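Long-range contacts in eukaryotic translation initiation factor 2A (Schizosaccharomyces pombe, PDB 3WJ9), which probably directs the codon-dependent binding of methionyl-tRNAi to 40S ribosomal subunits early in protein synthesis from a small number of specific mRNAs: residues A8-K13 with E400-F405; L71-T76 with K107-E112; E146-E151 with I160-V165; R312-F317 with A327-L332. All blocks are in the same frame, centred on the assembly; numbering follows the deposited sequence.

How the interactions relate
All four contacts belong to the beta-propeller part of the longer protein, but none touches another. Interaction 1 joins the two ends of the chain within one blade, and interactions 3 and 4 each pair neighbouring strands of a blade. Interaction 2 differs: a linker between blades lies under the indole of the following blade, and the contact is buried and purely apolar. The strand pairings are partly buried and rest on backbone bonds, each interrupted by a classic bulge; interaction 1 adds an arginine-glutamine bond, interaction 4 a loop N-H held by an asparagine oxygen. Interaction 3, on an edge strand, is greasy on one face and charged on the other. Interactions 1 and 3 lie across the ring, centres about 38 Å apart.

Interaction 1 (A8-K13 with E400-F405); sequences AYRSSK and ELYQAF
Arg-10 and Gln-403 slant across each other on one face of an antiparallel ladder, where Arg-10 NH2 donates to Gln-403 OE1 at 3.0 Å. The oxygen lies in the guanidinium plane and the N-H aims straight at it, but the amide stands nearly upright to that plane (81°), and the donor sits above the carbonyl group, off its lone pairs. The arginine runs out with CG trans to its N (chi1 -177°), then bends at chi3, bringing the guanidinium beside Tyr-402; Arg-10 CZ is 3.6 Å from Tyr-402 CB, which covers one face near the rim. A leucine replacing Arg-10 would probably leave Gln-403 OE1 without this donor and remove the guanidinium group packed against Tyr-402 CB. The backbone sets these groups up: Arg-10 O accepts from Tyr-402 N at 2.9 Å and weakly from Gln-403 N, a classic beta bulge. Tyr-402 thereby turns toward the other strand, its CE2 3.4 Å from Ser-12 CA. A compact serine suits this spot, with Ser-12 N bound to Glu-400 O at 2.7 Å, while the Glu-400 carboxylate pairs with Arg-378. At the far end Ala-8 and Phe-405 exchange two backbone bonds, and Ala-8 CB rests 3.6 Å from Phe-405 CE1, a methyl being small enough to approach the ring obliquely. Further out, Phe-405 meets Tyr-42 of one adjoining blade, and Leu-401 and Ala-404 touch Ile-383 of the other. N-terminal strand 6-11 hydrogen-bonded to C-terminal strand 401-406 is the "velcro" closure of a beta-propeller.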
# COMPACT_ATOMS: atom_id res chain seq x y z
N ALA A 8 -8.92 -3.60 -12.93
CA ALA A 8 -10.16 -2.87 -12.69
C ALA A 8 -10.01 -1.42 -13.12
O ALA A 8 -8.89 -0.91 -13.20
CB ALA A 8 -10.55 -2.94 -11.23
N TYR A 9 -11.13 -0.76 -13.40
CA TYR A 9 -11.10 0.66 -13.73
C TYR A 9 -12.33 1.35 -13.16
O TYR A 9 -13.39 0.75 -13.03
CB TYR A 9 -11.04 0.86 -15.25
CG TYR A 9 -12.34 0.56 -15.97
CD1 TYR A 9 -12.63 -0.72 -16.41
CD2 TYR A 9 -13.27 1.57 -16.22
CE1 TYR A 9 -13.82 -0.99 -17.06
CE2 TYR A 9 -14.45 1.30 -16.88
CZ TYR A 9 -14.72 0.02 -17.30
OH TYR A 9 -15.90 -0.25 -17.95
N ARG A 10 -12.17 2.62 -12.81
CA ARG A 10 -13.29 3.44 -12.38
C ARG A 10 -13.13 4.86 -12.89
O ARG A 10 -12.27 5.60 -12.42
CB ARG A 10 -13.41 3.43 -10.85
CG ARG A 10 -14.60 4.22 -10.34
CD ARG A 10 -14.66 4.22 -8.82
NE ARG A 10 -13.50 4.89 -8.23
CZ ARG A 10 -13.45 6.19 -7.97
NH1 ARG A 10 -14.49 6.97 -8.24
NH2 ARG A 10 -12.36 6.72 -7.43
N SER A 11 -13.95 5.23 -13.86
CA SER A 11 -13.94 6.58 -14.38
C SER A 11 -15.17 7.32 -13.87
O SER A 11 -16.06 6.71 -13.28
CB SER A 11 -13.90 6.58 -15.91
OG SER A 11 -15.05 5.96 -16.45
N SER A 12 -15.21 8.63 -14.10
CA SER A 12 -16.37 9.44 -13.72
C SER A 12 -17.63 8.95 -14.40
O SER A 12 -18.75 9.27 -13.99
CB SER A 12 -16.12 10.91 -14.05
OG SER A 12 -15.99 11.09 -15.45
N LYS A 13 -17.44 8.18 -15.46
CA LYS A 13 -18.53 7.75 -16.32
C LYS A 13 -18.95 6.31 -16.06
O LYS A 13 -20.13 5.97 -16.14
CB LYS A 13 -18.11 7.94 -17.78
CG LYS A 13 -18.42 6.80 -18.72
CD LYS A 13 -18.40 7.35 -20.12
CE LYS A 13 -18.59 6.29 -21.18
NZ LYS A 13 -18.11 6.88 -22.45
N GLU A 400 -12.55 11.74 -17.38
CA GLU A 400 -12.15 11.81 -15.98
C GLU A 400 -12.01 10.42 -15.38
O GLU A 400 -12.96 9.88 -14.80
CB GLU A 400 -13.15 12.64 -15.18
CG GLU A 400 -12.60 13.21 -13.89
CD GLU A 400 -13.55 14.17 -13.21
OE1 GLU A 400 -14.77 14.06 -13.45
OE2 GLU A 400 -13.09 15.03 -12.44
N LEU A 401 -10.82 9.84 -15.52
CA LEU A 401 -10.52 8.53 -14.94
C LEU A 401 -10.00 8.70 -13.52
O LEU A 401 -9.21 9.61 -13.24
CB LEU A 401 -9.50 7.78 -15.80
CG LEU A 401 -8.99 6.45 -15.25
CD1 LEU A 401 -10.09 5.40 -15.28
CD2 LEU A 401 -7.76 5.98 -16.00
N TYR A 402 -10.42 7.82 -12.63
CA TYR A 402 -10.08 7.95 -11.22
C TYR A 402 -9.02 6.94 -10.77
O TYR A 402 -8.02 7.32 -10.17
CB TYR A 402 -11.34 7.83 -10.36
CG TYR A 402 -12.30 8.97 -10.61
CD1 TYR A 402 -11.84 10.27 -10.75
CD2 TYR A 402 -13.67 8.75 -10.69
CE1 TYR A 402 -12.70 11.32 -10.97
CE2 TYR A 402 -14.55 9.81 -10.90
CZ TYR A 402 -14.06 11.09 -11.04
OH TYR A 402 -14.91 12.14 -11.26
N GLN A 403 -9.24 5.66 -11.06
CA GLN A 403 -8.24 4.64 -10.75
C GLN A 403 -8.30 3.48 -11.73
O GLN A 403 -9.32 3.24 -12.39
CB GLN A 403 -8.42 4.12 -9.32
CG GLN A 403 -9.85 3.77 -8.92
CD GLN A 403 -10.09 3.88 -7.42
OE1 GLN A 403 -9.98 4.96 -6.83
NE2 GLN A 403 -10.44 2.76 -6.80
N ALA A 404 -7.19 2.76 -11.81
CA ALA A 404 -7.04 1.61 -12.68
C ALA A 404 -5.90 0.75 -12.16
O ALA A 404 -4.77 1.21 -12.06
CB ALA A 404 -6.78 2.05 -14.12
N PHE A 405 -6.19 -0.51 -11.83
CA PHE A 405 -5.20 -1.36 -11.18
C PHE A 405 -5.39 -2.83 -11.49
O PHE A 405 -6.51 -3.30 -11.70
CB PHE A 405 -5.25 -1.14 -9.66
CG PHE A 405 -6.64 -0.95 -9.11
CD1 PHE A 405 -7.45 -2.04 -8.86
CD2 PHE A 405 -7.12 0.32 -8.83
CE1 PHE A 405 -8.73 -1.87 -8.36
CE2 PHE A 405 -8.40 0.49 -8.33
CZ PHE A 405 -9.20 -0.60 -8.09

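Interaction 2 (L71-T76 with K107-E112); sequences LPAANT and KVWNTE
Trp-109 over Leu-71, Pro-72 and Ala-73 forms an interface between two propeller blades: the tryptophan lies on the third strand, 106-110, of the blade in WD repeat 1, and of the three apolar residues Leu-71 closes the last strand of the preceding blade, while Pro-72 and Ala-73 begin the linker. Leu-71 CD1 lies over the indole face in a CH-pi contact, 4.1 Å from the centroid of the five-membered ring of Trp-109 and 26° off its normal. Leu-71 has CG beside its N (chi1 -45°), which carries the branched end under the pyrrole side. The six-membered ring is met obliquely: Pro-72 CD is 3.7 Å from Trp-109 CZ3, and Ala-73 CB is 4.0 Å from Trp-109 CZ2. An inverse gamma turn centred on Pro-72 curls the linker so that proline and alanine both reach the indole; the rigid proline ring suits that turn. On the opposite face of the indole lies Lys-107 CB, from its own strand. Trp-109 NE1 is bonded to Thr-90 OG1, much like the tryptophan-serine/threonine bond of WD repeats. Just beyond, Asn-110 OD1 accepts from Glu-112 N at 2.7 Å, an Asx turn. A serine in place of Trp-109 would probably open a gap above Leu-71 and leave Thr-90 without its indole partner. Across the blades the contact is thus wholly apolar, shape and dispersion doing the work, while the indole's one polar atom is satisfied within its own blade.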
# COMPACT_ATOMS: atom_id res chain seq x y z
N LEU A 71 -23.14 -4.37 1.76
CA LEU A 71 -22.88 -3.63 2.99
C LEU A 71 -23.59 -2.28 2.98
O LEU A 71 -23.39 -1.48 2.06
CB LEU A 71 -21.38 -3.43 3.19
CG LEU A 71 -20.50 -4.66 2.94
CD1 LEU A 71 -19.04 -4.33 3.18
CD2 LEU A 71 -20.95 -5.82 3.82
N PRO A 72 -24.41 -2.02 4.00
CA PRO A 72 -25.11 -0.74 4.13
C PRO A 72 -24.18 0.38 4.58
O PRO A 72 -24.48 1.09 5.54
CB PRO A 72 -26.18 -1.02 5.19
CG PRO A 72 -25.58 -2.10 6.03
CD PRO A 72 -24.75 -2.95 5.10
N ALA A 73 -23.06 0.54 3.88
CA ALA A 73 -22.08 1.57 4.19
C ALA A 73 -22.26 2.79 3.29
O ALA A 73 -22.01 2.72 2.08
CB ALA A 73 -20.67 1.02 4.07
N ALA A 74 -22.69 3.89 3.88
CA ALA A 74 -22.92 5.13 3.13
C ALA A 74 -21.84 6.16 3.42
O ALA A 74 -21.14 6.07 4.43
CB ALA A 74 -24.29 5.69 3.47
N ASN A 75 -21.71 7.13 2.53
CA ASN A 75 -20.78 8.25 2.69
C ASN A 75 -19.32 7.80 2.86
O ASN A 75 -18.52 8.52 3.45
CB ASN A 75 -21.19 9.10 3.89
CG ASN A 75 -22.67 9.43 3.90
OD1 ASN A 75 -23.22 9.85 2.89
ND2 ASN A 75 -23.31 9.23 5.04
N THR A 76 -19.00 6.62 2.35
CA THR A 76 -17.65 6.08 2.48
C THR A 76 -16.65 6.86 1.65
O THR A 76 -17.00 7.47 0.64
CB THR A 76 -17.59 4.59 2.06
OG1 THR A 76 -18.26 4.42 0.81
CG2 THR A 76 -18.24 3.72 3.11
N LYS A 107 -16.24 0.98 10.35
CA LYS A 107 -16.80 -0.26 10.82
C LYS A 107 -16.02 -1.37 10.14
O LYS A 107 -15.41 -1.15 9.09
CB LYS A 107 -18.29 -0.30 10.50
CG LYS A 107 -19.01 1.01 10.82
CD LYS A 107 -20.40 1.07 10.22
CE LYS A 107 -20.89 2.51 10.14
NZ LYS A 107 -20.93 3.17 11.48
N VAL A 108 -16.01 -2.55 10.73
CA VAL A 108 -15.39 -3.69 10.09
C VAL A 108 -16.51 -4.64 9.67
O VAL A 108 -17.46 -4.83 10.42
CB VAL A 108 -14.37 -4.40 11.01
CG1 VAL A 108 -13.66 -5.52 10.26
CG2 VAL A 108 -13.36 -3.40 11.54
N TRP A 109 -16.40 -5.20 8.48
CA TRP A 109 -17.47 -6.04 7.95
C TRP A 109 -16.96 -7.43 7.58
O TRP A 109 -15.79 -7.61 7.24
CB TRP A 109 -18.12 -5.39 6.72
CG TRP A 109 -18.43 -3.92 6.87
CD1 TRP A 109 -17.56 -2.88 6.72
CD2 TRP A 109 -19.71 -3.34 7.16
NE1 TRP A 109 -18.21 -1.69 6.92
CE2 TRP A 109 -19.53 -1.94 7.19
CE3 TRP A 109 -20.98 -3.86 7.41
CZ2 TRP A 109 -20.58 -1.06 7.45
CZ3 TRP A 109 -22.02 -2.98 7.67
CH2 TRP A 109 -21.81 -1.60 7.69
N ASN A 110 -17.85 -8.42 7.66
CA ASN A 110 -17.57 -9.75 7.15
C ASN A 110 -17.94 -9.80 5.67
O ASN A 110 -18.88 -9.14 5.24
CB ASN A 110 -18.34 -10.81 7.95
CG ASN A 110 -17.95 -12.23 7.59
OD1 ASN A 110 -17.83 -12.59 6.42
ND2 ASN A 110 -17.75 -13.06 8.61
N THR A 111 -17.19 -10.57 4.90
CA THR A 111 -17.36 -10.59 3.45
C THR A 111 -18.20 -11.76 2.95
O THR A 111 -18.76 -11.70 1.85
CB THR A 111 -15.99 -10.62 2.73
OG1 THR A 111 -15.30 -11.83 3.06
CG2 THR A 111 -15.15 -9.42 3.14
N GLU A 112 -18.32 -12.82 3.75
CA GLU A 112 -19.11 -13.98 3.34
C GLU A 112 -20.45 -14.02 4.10
O GLU A 112 -21.35 -14.80 3.77
CB GLU A 112 -18.31 -15.29 3.52
CG GLU A 112 -19.16 -16.56 3.62
CD GLU A 112 -18.37 -17.85 3.68
OE1 GLU A 112 -17.14 -17.81 3.50
OE2 GLU A 112 -18.99 -18.91 3.90

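Interaction 3 (E146-E151 with I160-V165); sequences EVHFYE and IAKLRV
Glu-146 is stretched out, with CG trans to N (chi1 -177°) and the chain straight beyond, and this lays its carboxylate across the methylenes of Lys-162, OE2 being 3.5 Å from Lys-162 CB. The lysine bends at its last torsion, and its NZ stays 5.6 Å from Glu-146 OE2, so any attraction between the charges acts at a distance. Long polar chains suit this face, where Lys-162 is exposed. The other face is apolar. Phe-149 takes chi1 -66°, CG beside its N, and sets its ring edge toward Ala-161 O, while Phe-149 CB lies 3.9 Å from Ala-161 CB; a methyl fits where the aromatic chain leaves its strand. Val-147 CB meets Leu-163 CB at 4.1 Å. Farther out Phe-149 reaches Val-181, and Leu-163 reaches Val-183, both on the following blade, so this row of side chains also packs between blades. The firm backbone bond runs from Phe-149 N to Ala-161 O at 2.8 Å; those from Leu-163 N to Val-147 O and from Ile-160 N to Phe-149 O are weak. Ile-160 and Ala-161 both face Phe-149, a classic beta bulge. At that end Ile-160, itself extended, places CD1 obliquely against the stem of Glu-151, 3.7 Å from its CG. This is a hairpin of the third and fourth strands of a four-stranded propeller blade, with short edge strand 161-162 held by few bonds and a bulge.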
# COMPACT_ATOMS: atom_id res chain seq x y z
N GLU A 146 -0.87 4.08 23.74
CA GLU A 146 -1.16 2.66 23.86
C GLU A 146 -1.45 2.06 22.47
O GLU A 146 -1.84 2.77 21.55
CB GLU A 146 -2.21 2.48 24.96
CG GLU A 146 -2.57 1.06 25.27
CD GLU A 146 -3.56 0.96 26.39
OE1 GLU A 146 -4.01 2.02 26.90
OE2 GLU A 146 -3.89 -0.17 26.78
N VAL A 147 -1.25 0.75 22.33
CA VAL A 147 -1.51 0.05 21.08
C VAL A 147 -2.29 -1.20 21.47
O VAL A 147 -1.87 -1.97 22.33
CB VAL A 147 -0.27 -0.35 20.24
CG1 VAL A 147 -0.61 -1.48 19.27
CG2 VAL A 147 0.28 0.86 19.51
N HIS A 148 -3.45 -1.40 20.83
CA HIS A 148 -4.31 -2.54 21.14
C HIS A 148 -4.17 -3.67 20.11
O HIS A 148 -3.99 -3.42 18.92
CB HIS A 148 -5.77 -2.10 21.21
CG HIS A 148 -6.05 -1.14 22.32
ND1 HIS A 148 -5.12 -0.81 23.28
CD2 HIS A 148 -7.17 -0.43 22.62
CE1 HIS A 148 -5.65 0.06 24.13
NE2 HIS A 148 -6.89 0.31 23.75
N PHE A 149 -4.27 -4.90 20.59
CA PHE A 149 -4.25 -6.08 19.73
C PHE A 149 -5.55 -6.85 19.88
O PHE A 149 -6.14 -6.89 20.96
CB PHE A 149 -3.06 -6.98 20.06
CG PHE A 149 -1.72 -6.36 19.77
CD1 PHE A 149 -1.14 -5.48 20.67
CD2 PHE A 149 -1.05 -6.66 18.60
CE1 PHE A 149 0.08 -4.91 20.41
CE2 PHE A 149 0.18 -6.09 18.33
CZ PHE A 149 0.75 -5.21 19.24
N TYR A 150 -6.01 -7.46 18.79
CA TYR A 150 -7.27 -8.19 18.79
C TYR A 150 -7.14 -9.57 18.18
O TYR A 150 -6.18 -9.86 17.47
CB TYR A 150 -8.34 -7.40 18.03
CG TYR A 150 -8.74 -6.08 18.64
CD1 TYR A 150 -7.92 -4.96 18.54
CD2 TYR A 150 -9.95 -5.94 19.31
CE1 TYR A 150 -8.28 -3.75 19.10
CE2 TYR A 150 -10.32 -4.73 19.87
CZ TYR A 150 -9.48 -3.64 19.76
OH TYR A 150 -9.85 -2.44 20.32
N GLU A 151 -8.11 -10.43 18.47
CA GLU A 151 -8.29 -11.67 17.71
C GLU A 151 -9.33 -11.40 16.63
O GLU A 151 -10.45 -11.03 16.93
CB GLU A 151 -8.74 -12.82 18.60
CG GLU A 151 -7.62 -13.54 19.34
CD GLU A 151 -8.11 -14.80 20.03
OE1 GLU A 151 -7.28 -15.68 20.32
OE2 GLU A 151 -9.33 -14.90 20.28
N ILE A 160 -7.28 -8.46 23.23
CA ILE A 160 -6.70 -9.64 23.86
C ILE A 160 -5.32 -9.30 24.42
O ILE A 160 -4.78 -10.01 25.26
CB ILE A 160 -6.58 -10.81 22.86
CG1 ILE A 160 -6.36 -12.13 23.61
CG2 ILE A 160 -5.47 -10.55 21.85
CD1 ILE A 160 -6.20 -13.33 22.71
N ALA A 161 -4.77 -8.18 23.96
CA ALA A 161 -3.44 -7.75 24.37
C ALA A 161 -3.25 -6.25 24.16
O ALA A 161 -3.87 -5.65 23.28
CB ALA A 161 -2.38 -8.52 23.61
N LYS A 162 -2.40 -5.66 24.99
CA LYS A 162 -2.09 -4.23 24.92
C LYS A 162 -0.58 -4.04 25.00
O LYS A 162 0.14 -4.93 25.44
CB LYS A 162 -2.79 -3.46 26.04
CG LYS A 162 -4.26 -3.81 26.22
CD LYS A 162 -4.87 -3.09 27.41
CE LYS A 162 -6.24 -3.63 27.75
NZ LYS A 162 -6.16 -5.01 28.31
N LEU A 163 -0.09 -2.87 24.58
CA LEU A 163 1.35 -2.62 24.62
C LEU A 163 1.73 -1.67 25.75
O LEU A 163 1.04 -0.69 26.02
CB LEU A 163 1.85 -2.07 23.29
CG LEU A 163 3.36 -2.23 23.11
CD1 LEU A 163 3.76 -3.68 23.31
CD2 LEU A 163 3.82 -1.73 21.75
N ARG A 164 2.85 -1.98 26.40
CA ARG A 164 3.31 -1.28 27.59
C ARG A 164 3.70 0.18 27.35
O ARG A 164 3.25 1.07 28.08
CB ARG A 164 4.52 -2.01 28.18
CG ARG A 164 4.26 -3.45 28.57
CD ARG A 164 3.30 -3.57 29.75
NE ARG A 164 3.06 -4.96 30.11
CZ ARG A 164 3.85 -5.67 30.90
NH1 ARG A 164 4.94 -5.13 31.43
NH2 ARG A 164 3.56 -6.94 31.17
N VAL A 165 4.54 0.41 26.35
CA VAL A 165 5.20 1.71 26.18
C VAL A 165 4.23 2.89 26.04
O VAL A 165 3.09 2.72 25.60
CB VAL A 165 6.16 1.68 24.97
CG1 VAL A 165 7.04 0.44 25.02
CG2 VAL A 165 5.38 1.73 23.66

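Interaction 4 (R312-F317 with A327-L332); sequences RNTLIF and AGFGNL
Asn-313 OD1 is gripped by two donors: Phe-329 N at 2.8 Å, along a nearly straight N-H (169°), and Thr-314 OG1 at 2.7 Å. The backbone N of Phe-329 lies 16° from the carbonyl plane of the Asn-313 side chain, the hydroxyl above it. Asn-313 CG lies between its N and carbonyl carbon (chi1 57°), which lets the amide run along the backbone of the facing loop; its ND2 points to Phe-329 O, though the modelled separation is too short to trust. An asparagine suits the place, since its carbonyl can accept from a loop N-H. Ala-327 O receives Asn-313 N at 2.9 Å and, weakly, Thr-314 N, so two residues face one in a classic beta bulge, while Ala-327 N returns a bond to Thr-314 O at 3.0 Å. Thr-314 crosses the Phe-329 side chain at about a right angle, CG2 being 4.0 Å from Phe-329 CE2, and that ring continues onto Cys-359 of the next blade. Arg-312 lays its stem along the Ala-327 carbonyl and forms a salt bridge with Asp-337. The arrangement marks the start of a four-stranded blade in WD repeat 3, where first strand 314-317 pairs antiparallel with strand 323-327 and Asn-313 OD1 reaches on to the loop.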
# COMPACT_ATOMS: atom_id res chain seq x y z
N ARG A 312 14.35 11.03 -12.29
CA ARG A 312 13.48 10.00 -11.73
C ARG A 312 13.14 10.29 -10.27
O ARG A 312 13.96 10.83 -9.52
CB ARG A 312 14.14 8.63 -11.86
CG ARG A 312 14.74 8.36 -13.23
CD ARG A 312 13.66 8.16 -14.29
NE ARG A 312 14.22 7.67 -15.55
CZ ARG A 312 14.08 8.27 -16.72
NH1 ARG A 312 13.38 9.40 -16.81
NH2 ARG A 312 14.62 7.75 -17.81
N ASN A 313 11.92 9.92 -9.86
CA ASN A 313 11.46 10.15 -8.50
C ASN A 313 10.75 8.94 -7.91
O ASN A 313 10.19 9.02 -6.82
CB ASN A 313 10.53 11.37 -8.45
CG ASN A 313 9.33 11.23 -9.38
OD1 ASN A 313 8.96 10.13 -9.79
ND2 ASN A 313 8.71 12.35 -9.70
N THR A 314 10.77 7.83 -8.63
CA THR A 314 9.98 6.67 -8.25
C THR A 314 10.63 5.35 -8.67
O THR A 314 11.04 5.19 -9.82
CB THR A 314 8.57 6.74 -8.87
OG1 THR A 314 7.96 8.00 -8.55
CG2 THR A 314 7.69 5.61 -8.34
N LEU A 315 10.73 4.42 -7.73
CA LEU A 315 11.33 3.11 -7.98
C LEU A 315 10.33 1.99 -7.70
O LEU A 315 9.61 2.04 -6.71
CB LEU A 315 12.58 2.93 -7.12
CG LEU A 315 13.36 1.63 -7.31
CD1 LEU A 315 14.29 1.72 -8.51
CD2 LEU A 315 14.14 1.29 -6.06
N ILE A 316 10.29 0.99 -8.58
CA ILE A 316 9.40 -0.16 -8.38
C ILE A 316 10.09 -1.47 -8.77
O ILE A 316 10.69 -1.57 -9.84
CB ILE A 316 8.09 -0.03 -9.21
CG1 ILE A 316 7.36 1.27 -8.87
CG2 ILE A 316 7.18 -1.22 -8.95
CD1 ILE A 316 6.13 1.52 -9.72
N PHE A 317 10.00 -2.47 -7.90
CA PHE A 317 10.50 -3.80 -8.21
C PHE A 317 9.39 -4.66 -8.80
O PHE A 317 8.23 -4.55 -8.40
CB PHE A 317 11.08 -4.48 -6.96
CG PHE A 317 12.40 -3.91 -6.51
CD1 PHE A 317 12.45 -2.79 -5.71
CD2 PHE A 317 13.59 -4.52 -6.88
CE1 PHE A 317 13.66 -2.27 -5.29
CE2 PHE A 317 14.80 -4.01 -6.47
CZ PHE A 317 14.84 -2.88 -5.67
N ALA A 327 11.07 5.56 -12.77
CA ALA A 327 10.21 6.50 -13.47
C ALA A 327 10.18 7.88 -12.83
O ALA A 327 10.71 8.09 -11.74
CB ALA A 327 8.80 5.94 -13.54
N GLY A 328 9.57 8.82 -13.54
CA GLY A 328 9.39 10.17 -13.05
C GLY A 328 7.93 10.59 -13.10
O GLY A 328 7.38 10.79 -14.19
N PHE A 329 7.31 10.70 -11.94
CA PHE A 329 5.89 11.05 -11.85
C PHE A 329 5.67 12.40 -11.18
O PHE A 329 6.60 12.99 -10.63
CB PHE A 329 5.12 9.97 -11.08
CG PHE A 329 5.20 8.59 -11.68
CD1 PHE A 329 5.39 8.42 -13.04
CD2 PHE A 329 5.07 7.48 -10.88
CE1 PHE A 329 5.46 7.14 -13.58
CE2 PHE A 329 5.13 6.20 -11.41
CZ PHE A 329 5.33 6.04 -12.76
N GLY A 330 4.43 12.89 -11.22
CA GLY A 330 4.07 14.13 -10.57
C GLY A 330 4.28 15.35 -11.44
O GLY A 330 4.13 16.49 -10.99
N ASN A 331 4.63 15.11 -12.69
CA ASN A 331 4.97 16.18 -13.62
C ASN A 331 4.92 15.70 -15.07
O ASN A 331 4.73 14.51 -15.32
CB ASN A 331 6.35 16.74 -13.30
CG ASN A 331 7.39 15.66 -13.16
OD1 ASN A 331 7.70 14.96 -14.13
ND2 ASN A 331 7.93 15.50 -11.96
N LEU A 332 5.11 16.61 -16.01
CA LEU A 332 5.13 16.25 -17.42
C LEU A 332 6.45 15.57 -17.78
O LEU A 332 7.35 15.49 -16.94
CB LEU A 332 4.91 17.48 -18.31
CG LEU A 332 3.47 17.98 -18.48
CD1 LEU A 332 2.97 18.70 -17.23
CD2 LEU A 332 3.36 18.88 -19.69